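Local coordinates for protein nicastrin (Dictyostelium purpureum, PDB 4R12) that probably serves as an essential subunit of the gamma-secretase complex, which cleaves membrane proteins such as Notch receptors and the amyloid precursor protein within the membrane, at residues F288-Y293 and S298-P303; L308-Q313 and H544-L549. All coordinates share one frame; numbering follows the deposited sequence.

Contact 1: residues F288-Y293 and S298-P303; sequences FQCKTY and SKCIDP
F288, the first residue beyond helix 276-287, brings two ring atoms to the other segment. CE1 lies 3.5 Å from P303 CG, and the ring edge at CZ meets C300 SG at 3.8 Å. P303, which follows a cis peptide bond, also sets its CD 3.5 Å from the carbonyl O of Q289. C290 then forms a disulfide with C300, its dihedral near 100°; both SG atoms stand anti to their own backbone N (chi1 -179° and -172°), which directs them at one another between the two backbones. At K291 the side chain bends once, at chi3, and runs aslant past the D302 carboxylate, where NZ reaches OD2 at 3.1 Å in a salt bridge whose hydrogen bonds are weak. The backbone N atoms of K291 and T292 both donate to D302 O, and T292 O in turn accepts from I301 N, at 2.7 Å, and from D302 N. These paired donors make classic beta bulges, which shift the antiparallel register by one residue before Y293 pairs with C300. The Y293 ring lays one face over the disulfide, with C290 SG 3.7 Å above its plane and centred. The disulfide-locked hairpin lies at the surface of the large lobe, following helix 276-287 and preceding helix 309-313 in the chain, and F288 and Y293 both pack against L308 and Q311 at the start of the latter.

Contact 2: residues L308-Q313 and H544-L549; sequences LAFQTQ and HLHNAL
Two histidines of strand 542-548 meet the first turn of helix 309-313 in a small, buried contact made by aromatic and methyl groups, with no hydrogen bond between the segments. The short helix and the strand run at 106° to each other, their axes 10.4 Å apart, and the side chains span the gap. A309 places its CB almost directly above the centre of the H544 imidazole, 3.5 Å from the ring centroid, a CH-pi contact. One residue on, F310 and H546 form a T-shaped pair with planes at 83°: the imidazole edge enters over one face of the phenyl ring, CE1 coming to 3.4 Å from F310 CD2. The F310 ring reaches this position with CG lodged between its backbone N and carbonyl carbon (chi1 72°), and its opposite face is covered by CB of the next residue, Q311. Both imidazoles are tethered through their nitrogens. H544 bonds to D307 through ND1 and to N542 through NE2, while H546 NE2 bonds to D284 of helix 276-287, which limits rotation of the rings. H544 and H546 lie on the strand face turned to the helix. A CH-pi contact and a T-shaped pair thus pack the helix against a strand paired antiparallel with 192-203, consistent with the alpha/beta architecture of the large lobe's zinc-exopeptidase (M28) relatives.

Both segments of contact 1 come before either segment of contact 2: the hairpin of 288-293 and 298-303 is followed within a few residues by helix 309-313, whereas 544-549 returns from more than 230 residues further along the chain. Their centres are 12 Å apart, with contact 1 at the surface and contact 2 buried. L308 packs beside the hairpin at K299 and F288, and its backbone N probably donates a hydrogen bond to S298 O. F288 also meets F310 edge-to-face, so aromatic packing runs from the hairpin through F310 to H546. Hairpin and helix both belong to the large-lobe sequence family, and the late strand is packed onto them through F310.

Contact 1: residues F288-Y293 and S298-P303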
loop_
_atom_site.group_PDB
_atom_site.type_symbol
_atom_site.label_atom_id
_atom_site.label_comp_id
_atom_site.label_asym_id
_atom_site.label_seq_id
_atom_site.Cartn_x
_atom_site.Cartn_y
_atom_site.Cartn_z
ATOM N N PHE A 288 -25.360 6.242 -2.305
ATOM C CA PHE A 288 -25.483 5.709 -3.656
ATOM C C PHE A 288 -26.931 5.467 -4.062
ATOM O O PHE A 288 -27.716 4.880 -3.320
ATOM C CB PHE A 288 -24.690 4.412 -3.819
ATOM C CG PHE A 288 -24.746 3.851 -5.210
ATOM C CD1 PHE A 288 -24.020 4.434 -6.231
ATOM C CD2 PHE A 288 -25.534 2.748 -5.499
ATOM C CE1 PHE A 288 -24.072 3.925 -7.517
ATOM C CE2 PHE A 288 -25.589 2.230 -6.782
ATOM C CZ PHE A 288 -24.858 2.819 -7.793
ATOM N N GLN A 289 -27.270 5.934 -5.257
ATOM C CA GLN A 289 -28.535 5.591 -5.885
ATOM C C GLN A 289 -28.288 5.218 -7.345
ATOM O O GLN A 289 -27.673 5.979 -8.093
ATOM C CB GLN A 289 -29.523 6.754 -5.776
ATOM C CG GLN A 289 -30.911 6.320 -5.344
ATOM C CD GLN A 289 -31.713 7.458 -4.747
ATOM O OE1 GLN A 289 -31.741 7.639 -3.530
ATOM N NE2 GLN A 289 -32.367 8.237 -5.604
ATOM N N CYS A 290 -28.736 4.033 -7.745
ATOM C CA CYS A 290 -28.565 3.602 -9.127
ATOM C C CYS A 290 -29.753 4.039 -9.983
ATOM O O CYS A 290 -30.899 3.738 -9.659
ATOM C CB CYS A 290 -28.396 2.087 -9.210
ATOM S SG CYS A 290 -28.147 1.471 -10.896
ATOM N N LYS A 291 -29.471 4.744 -11.075
ATOM C CA LYS A 291 -30.519 5.202 -11.984
ATOM C C LYS A 291 -30.837 4.154 -13.055
ATOM O O LYS A 291 -31.999 3.956 -13.416
ATOM C CB LYS A 291 -30.110 6.522 -12.637
ATOM C CG LYS A 291 -29.857 7.643 -11.645
ATOM C CD LYS A 291 -29.187 8.836 -12.319
ATOM C CE LYS A 291 -27.818 8.454 -12.870
ATOM N NZ LYS A 291 -27.077 9.605 -13.477
ATOM N N THR A 292 -29.803 3.479 -13.551
ATOM C CA THR A 292 -29.978 2.443 -14.565
ATOM C C THR A 292 -29.248 1.149 -14.197
ATOM O O THR A 292 -28.017 1.115 -14.128
ATOM C CB THR A 292 -29.482 2.923 -15.942
ATOM O OG1 THR A 292 -30.054 4.203 -16.238
ATOM C CG2 THR A 292 -29.864 1.927 -17.030
ATOM N N TYR A 293 -30.019 0.087 -13.966
ATOM C CA TYR A 293 -29.475 -1.228 -13.632
ATOM C C TYR A 293 -29.179 -2.070 -14.877
ATOM O O TYR A 293 -29.726 -1.820 -15.950
ATOM C CB TYR A 293 -30.450 -1.996 -12.736
ATOM C CG TYR A 293 -30.641 -1.441 -11.341
ATOM C CD1 TYR A 293 -31.493 -0.374 -11.102
ATOM C CD2 TYR A 293 -29.993 -2.016 -10.256
ATOM C CE1 TYR A 293 -31.675 0.121 -9.822
ATOM C CE2 TYR A 293 -30.171 -1.528 -8.975
ATOM C CZ TYR A 293 -31.013 -0.464 -8.763
ATOM O OH TYR A 293 -31.184 0.017 -7.483
ATOM N N SER A 298 -27.472 -6.877 -11.123
ATOM C CA SER A 298 -26.269 -7.185 -10.354
ATOM C C SER A 298 -25.245 -6.061 -10.485
ATOM O O SER A 298 -24.353 -5.924 -9.646
ATOM C CB SER A 298 -25.649 -8.509 -10.808
ATOM O OG SER A 298 -25.102 -8.398 -12.110
ATOM N N LYS A 299 -25.374 -5.277 -11.551
ATOM C CA LYS A 299 -24.512 -4.120 -11.777
ATOM C C LYS A 299 -25.338 -2.855 -11.991
ATOM O O LYS A 299 -26.520 -2.933 -12.333
ATOM C CB LYS A 299 -23.606 -4.345 -12.987
ATOM C CG LYS A 299 -22.739 -5.584 -12.907
ATOM C CD LYS A 299 -21.850 -5.692 -14.137
ATOM C CE LYS A 299 -21.022 -6.964 -14.084
ATOM N NZ LYS A 299 -19.653 -6.765 -14.639
ATOM N N CYS A 300 -24.714 -1.695 -11.792
ATOM C CA CYS A 300 -25.342 -0.419 -12.140
ATOM C C CYS A 300 -24.659 0.162 -13.365
ATOM O O CYS A 300 -23.439 0.306 -13.393
ATOM C CB CYS A 300 -25.282 0.584 -10.984
ATOM S SG CYS A 300 -26.250 2.105 -11.289
ATOM N N ILE A 301 -25.454 0.487 -14.378
ATOM C CA ILE A 301 -24.924 1.079 -15.599
ATOM C C ILE A 301 -24.629 2.547 -15.351
ATOM O O ILE A 301 -23.620 3.080 -15.805
ATOM C CB ILE A 301 -25.916 0.957 -16.777
ATOM C CG1 ILE A 301 -26.578 -0.426 -16.791
ATOM C CG2 ILE A 301 -25.222 1.267 -18.098
ATOM C CD1 ILE A 301 -25.610 -1.564 -16.971
ATOM N N ASP A 302 -25.528 3.192 -14.619
ATOM C CA ASP A 302 -25.441 4.625 -14.389
ATOM C C ASP A 302 -25.953 5.016 -13.003
ATOM O O ASP A 302 -27.138 4.872 -12.720
ATOM C CB ASP A 302 -26.225 5.373 -15.468
ATOM C CG ASP A 302 -26.092 6.865 -15.340
ATOM O OD1 ASP A 302 -25.068 7.316 -14.782
ATOM O OD2 ASP A 302 -27.010 7.586 -15.790
ATOM N N PRO A 303 -25.053 5.486 -12.120
ATOM C CA PRO A 303 -23.603 5.567 -12.341
ATOM C C PRO A 303 -22.968 4.180 -12.290
ATOM O O PRO A 303 -23.516 3.288 -11.654
ATOM C CB PRO A 303 -23.112 6.443 -11.189
ATOM C CG PRO A 303 -24.129 6.254 -10.115
ATOM C CD PRO A 303 -25.442 5.979 -10.788
#

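Contact 2: residues L308-Q313 and H544-L549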
loop_
_atom_site.group_PDB
_atom_site.type_symbol
_atom_site.label_atom_id
_atom_site.label_comp_id
_atom_site.label_asym_id
_atom_site.label_seq_id
_atom_site.Cartn_x
_atom_site.Cartn_y
_atom_site.Cartn_z
ATOM N N LEU A 308 -23.065 -4.639 -6.920
ATOM C CA LEU A 308 -23.999 -3.910 -6.060
ATOM C C LEU A 308 -24.224 -4.572 -4.693
ATOM O O LEU A 308 -25.135 -4.185 -3.963
ATOM C CB LEU A 308 -25.346 -3.741 -6.777
ATOM C CG LEU A 308 -25.362 -2.778 -7.967
ATOM C CD1 LEU A 308 -26.699 -2.826 -8.694
ATOM C CD2 LEU A 308 -25.053 -1.366 -7.506
ATOM N N ALA A 309 -23.389 -5.549 -4.345
ATOM C CA ALA A 309 -23.552 -6.265 -3.083
ATOM C C ALA A 309 -23.545 -5.313 -1.894
ATOM O O ALA A 309 -24.296 -5.499 -0.936
ATOM C CB ALA A 309 -22.461 -7.317 -2.920
ATOM N N PHE A 310 -22.703 -4.287 -1.967
ATOM C CA PHE A 310 -22.603 -3.306 -0.887
ATOM C C PHE A 310 -23.955 -2.649 -0.611
ATOM O O PHE A 310 -24.305 -2.380 0.535
ATOM C CB PHE A 310 -21.548 -2.227 -1.208
ATOM C CG PHE A 310 -21.966 -1.256 -2.287
ATOM C CD1 PHE A 310 -22.655 -0.092 -1.971
ATOM C CD2 PHE A 310 -21.661 -1.504 -3.619
ATOM C CE1 PHE A 310 -23.046 0.800 -2.964
ATOM C CE2 PHE A 310 -22.040 -0.620 -4.616
ATOM C CZ PHE A 310 -22.732 0.536 -4.290
ATOM N N GLN A 311 -24.710 -2.386 -1.671
ATOM C CA GLN A 311 -26.002 -1.721 -1.524
ATOM C C GLN A 311 -27.025 -2.709 -1.000
ATOM O O GLN A 311 -27.842 -2.384 -0.142
ATOM C CB GLN A 311 -26.478 -1.132 -2.854
ATOM C CG GLN A 311 -27.800 -0.373 -2.741
ATOM C CD GLN A 311 -28.341 0.066 -4.088
ATOM O OE1 GLN A 311 -28.499 -0.746 -5.006
ATOM N NE2 GLN A 311 -28.627 1.355 -4.216
ATOM N N THR A 312 -26.958 -3.926 -1.526
ATOM C CA THR A 312 -27.880 -4.985 -1.158
ATOM C C THR A 312 -27.748 -5.417 0.305
ATOM O O THR A 312 -28.746 -5.685 0.972
ATOM C CB THR A 312 -27.667 -6.218 -2.069
ATOM O OG1 THR A 312 -27.796 -5.831 -3.443
ATOM C CG2 THR A 312 -28.673 -7.312 -1.754
ATOM N N GLN A 313 -26.520 -5.466 0.811
ATOM C CA GLN A 313 -26.260 -6.150 2.074
ATOM C C GLN A 313 -25.759 -5.296 3.232
ATOM O O GLN A 313 -25.905 -5.686 4.401
ATOM C CB GLN A 313 -25.232 -7.262 1.853
ATOM C CG GLN A 313 -25.623 -8.296 0.825
ATOM C CD GLN A 313 -24.614 -9.420 0.759
ATOM O OE1 GLN A 313 -24.236 -9.983 1.786
ATOM N NE2 GLN A 313 -24.160 -9.745 -0.449
ATOM N N HIS A 544 -15.978 -9.005 -2.597
ATOM C CA HIS A 544 -16.329 -7.995 -3.595
ATOM C C HIS A 544 -15.282 -6.904 -3.732
ATOM O O HIS A 544 -14.717 -6.438 -2.740
ATOM C CB HIS A 544 -17.687 -7.366 -3.237
ATOM C CG HIS A 544 -18.756 -8.383 -2.976
ATOM N ND1 HIS A 544 -19.431 -9.028 -3.988
ATOM C CD2 HIS A 544 -19.217 -8.911 -1.817
ATOM C CE1 HIS A 544 -20.286 -9.892 -3.466
ATOM N NE2 HIS A 544 -20.177 -9.838 -2.149
ATOM N N LEU A 545 -15.028 -6.505 -4.972
ATOM C CA LEU A 545 -14.223 -5.326 -5.240
ATOM C C LEU A 545 -15.039 -4.050 -5.064
ATOM O O LEU A 545 -16.244 -4.044 -5.319
ATOM C CB LEU A 545 -13.673 -5.374 -6.668
ATOM C CG LEU A 545 -12.768 -6.554 -7.027
ATOM C CD1 LEU A 545 -12.585 -6.620 -8.540
ATOM C CD2 LEU A 545 -11.422 -6.405 -6.342
ATOM N N HIS A 546 -14.379 -2.968 -4.660
ATOM C CA HIS A 546 -15.021 -1.651 -4.678
ATOM C C HIS A 546 -14.036 -0.550 -5.089
ATOM O O HIS A 546 -12.868 -0.572 -4.677
ATOM C CB HIS A 546 -15.628 -1.305 -3.318
ATOM C CG HIS A 546 -16.755 -0.328 -3.418
ATOM N ND1 HIS A 546 -18.077 -0.721 -3.440
ATOM C CD2 HIS A 546 -16.760 1.018 -3.563
ATOM C CE1 HIS A 546 -18.848 0.346 -3.568
ATOM N NE2 HIS A 546 -18.074 1.414 -3.648
ATOM N N ASN A 547 -14.509 0.387 -5.913
ATOM C CA ASN A 547 -13.715 1.538 -6.342
ATOM C C ASN A 547 -13.040 2.276 -5.178
ATOM O O ASN A 547 -13.675 2.549 -4.159
ATOM C CB ASN A 547 -14.584 2.563 -7.082
ATOM C CG ASN A 547 -14.996 2.120 -8.477
ATOM O OD1 ASN A 547 -14.457 1.166 -9.053
ATOM N ND2 ASN A 547 -15.940 2.852 -9.045
ATOM N N ALA A 548 -11.768 2.606 -5.353
ATOM C CA ALA A 548 -11.046 3.464 -4.422
ATOM C C ALA A 548 -10.503 4.629 -5.237
ATOM O O ALA A 548 -9.525 4.485 -5.972
ATOM C CB ALA A 548 -9.932 2.702 -3.720
ATOM N N LEU A 549 -11.169 5.774 -5.110
ATOM C CA LEU A 549 -10.984 6.912 -6.003
ATOM C C LEU A 549 -11.455 8.177 -5.306
ATOM O O LEU A 549 -12.497 8.182 -4.650
ATOM C CB LEU A 549 -11.761 6.713 -7.317
ATOM C CG LEU A 549 -11.785 7.856 -8.351
ATOM C CD1 LEU A 549 -10.417 8.057 -8.979
ATOM C CD2 LEU A 549 -12.837 7.616 -9.441
#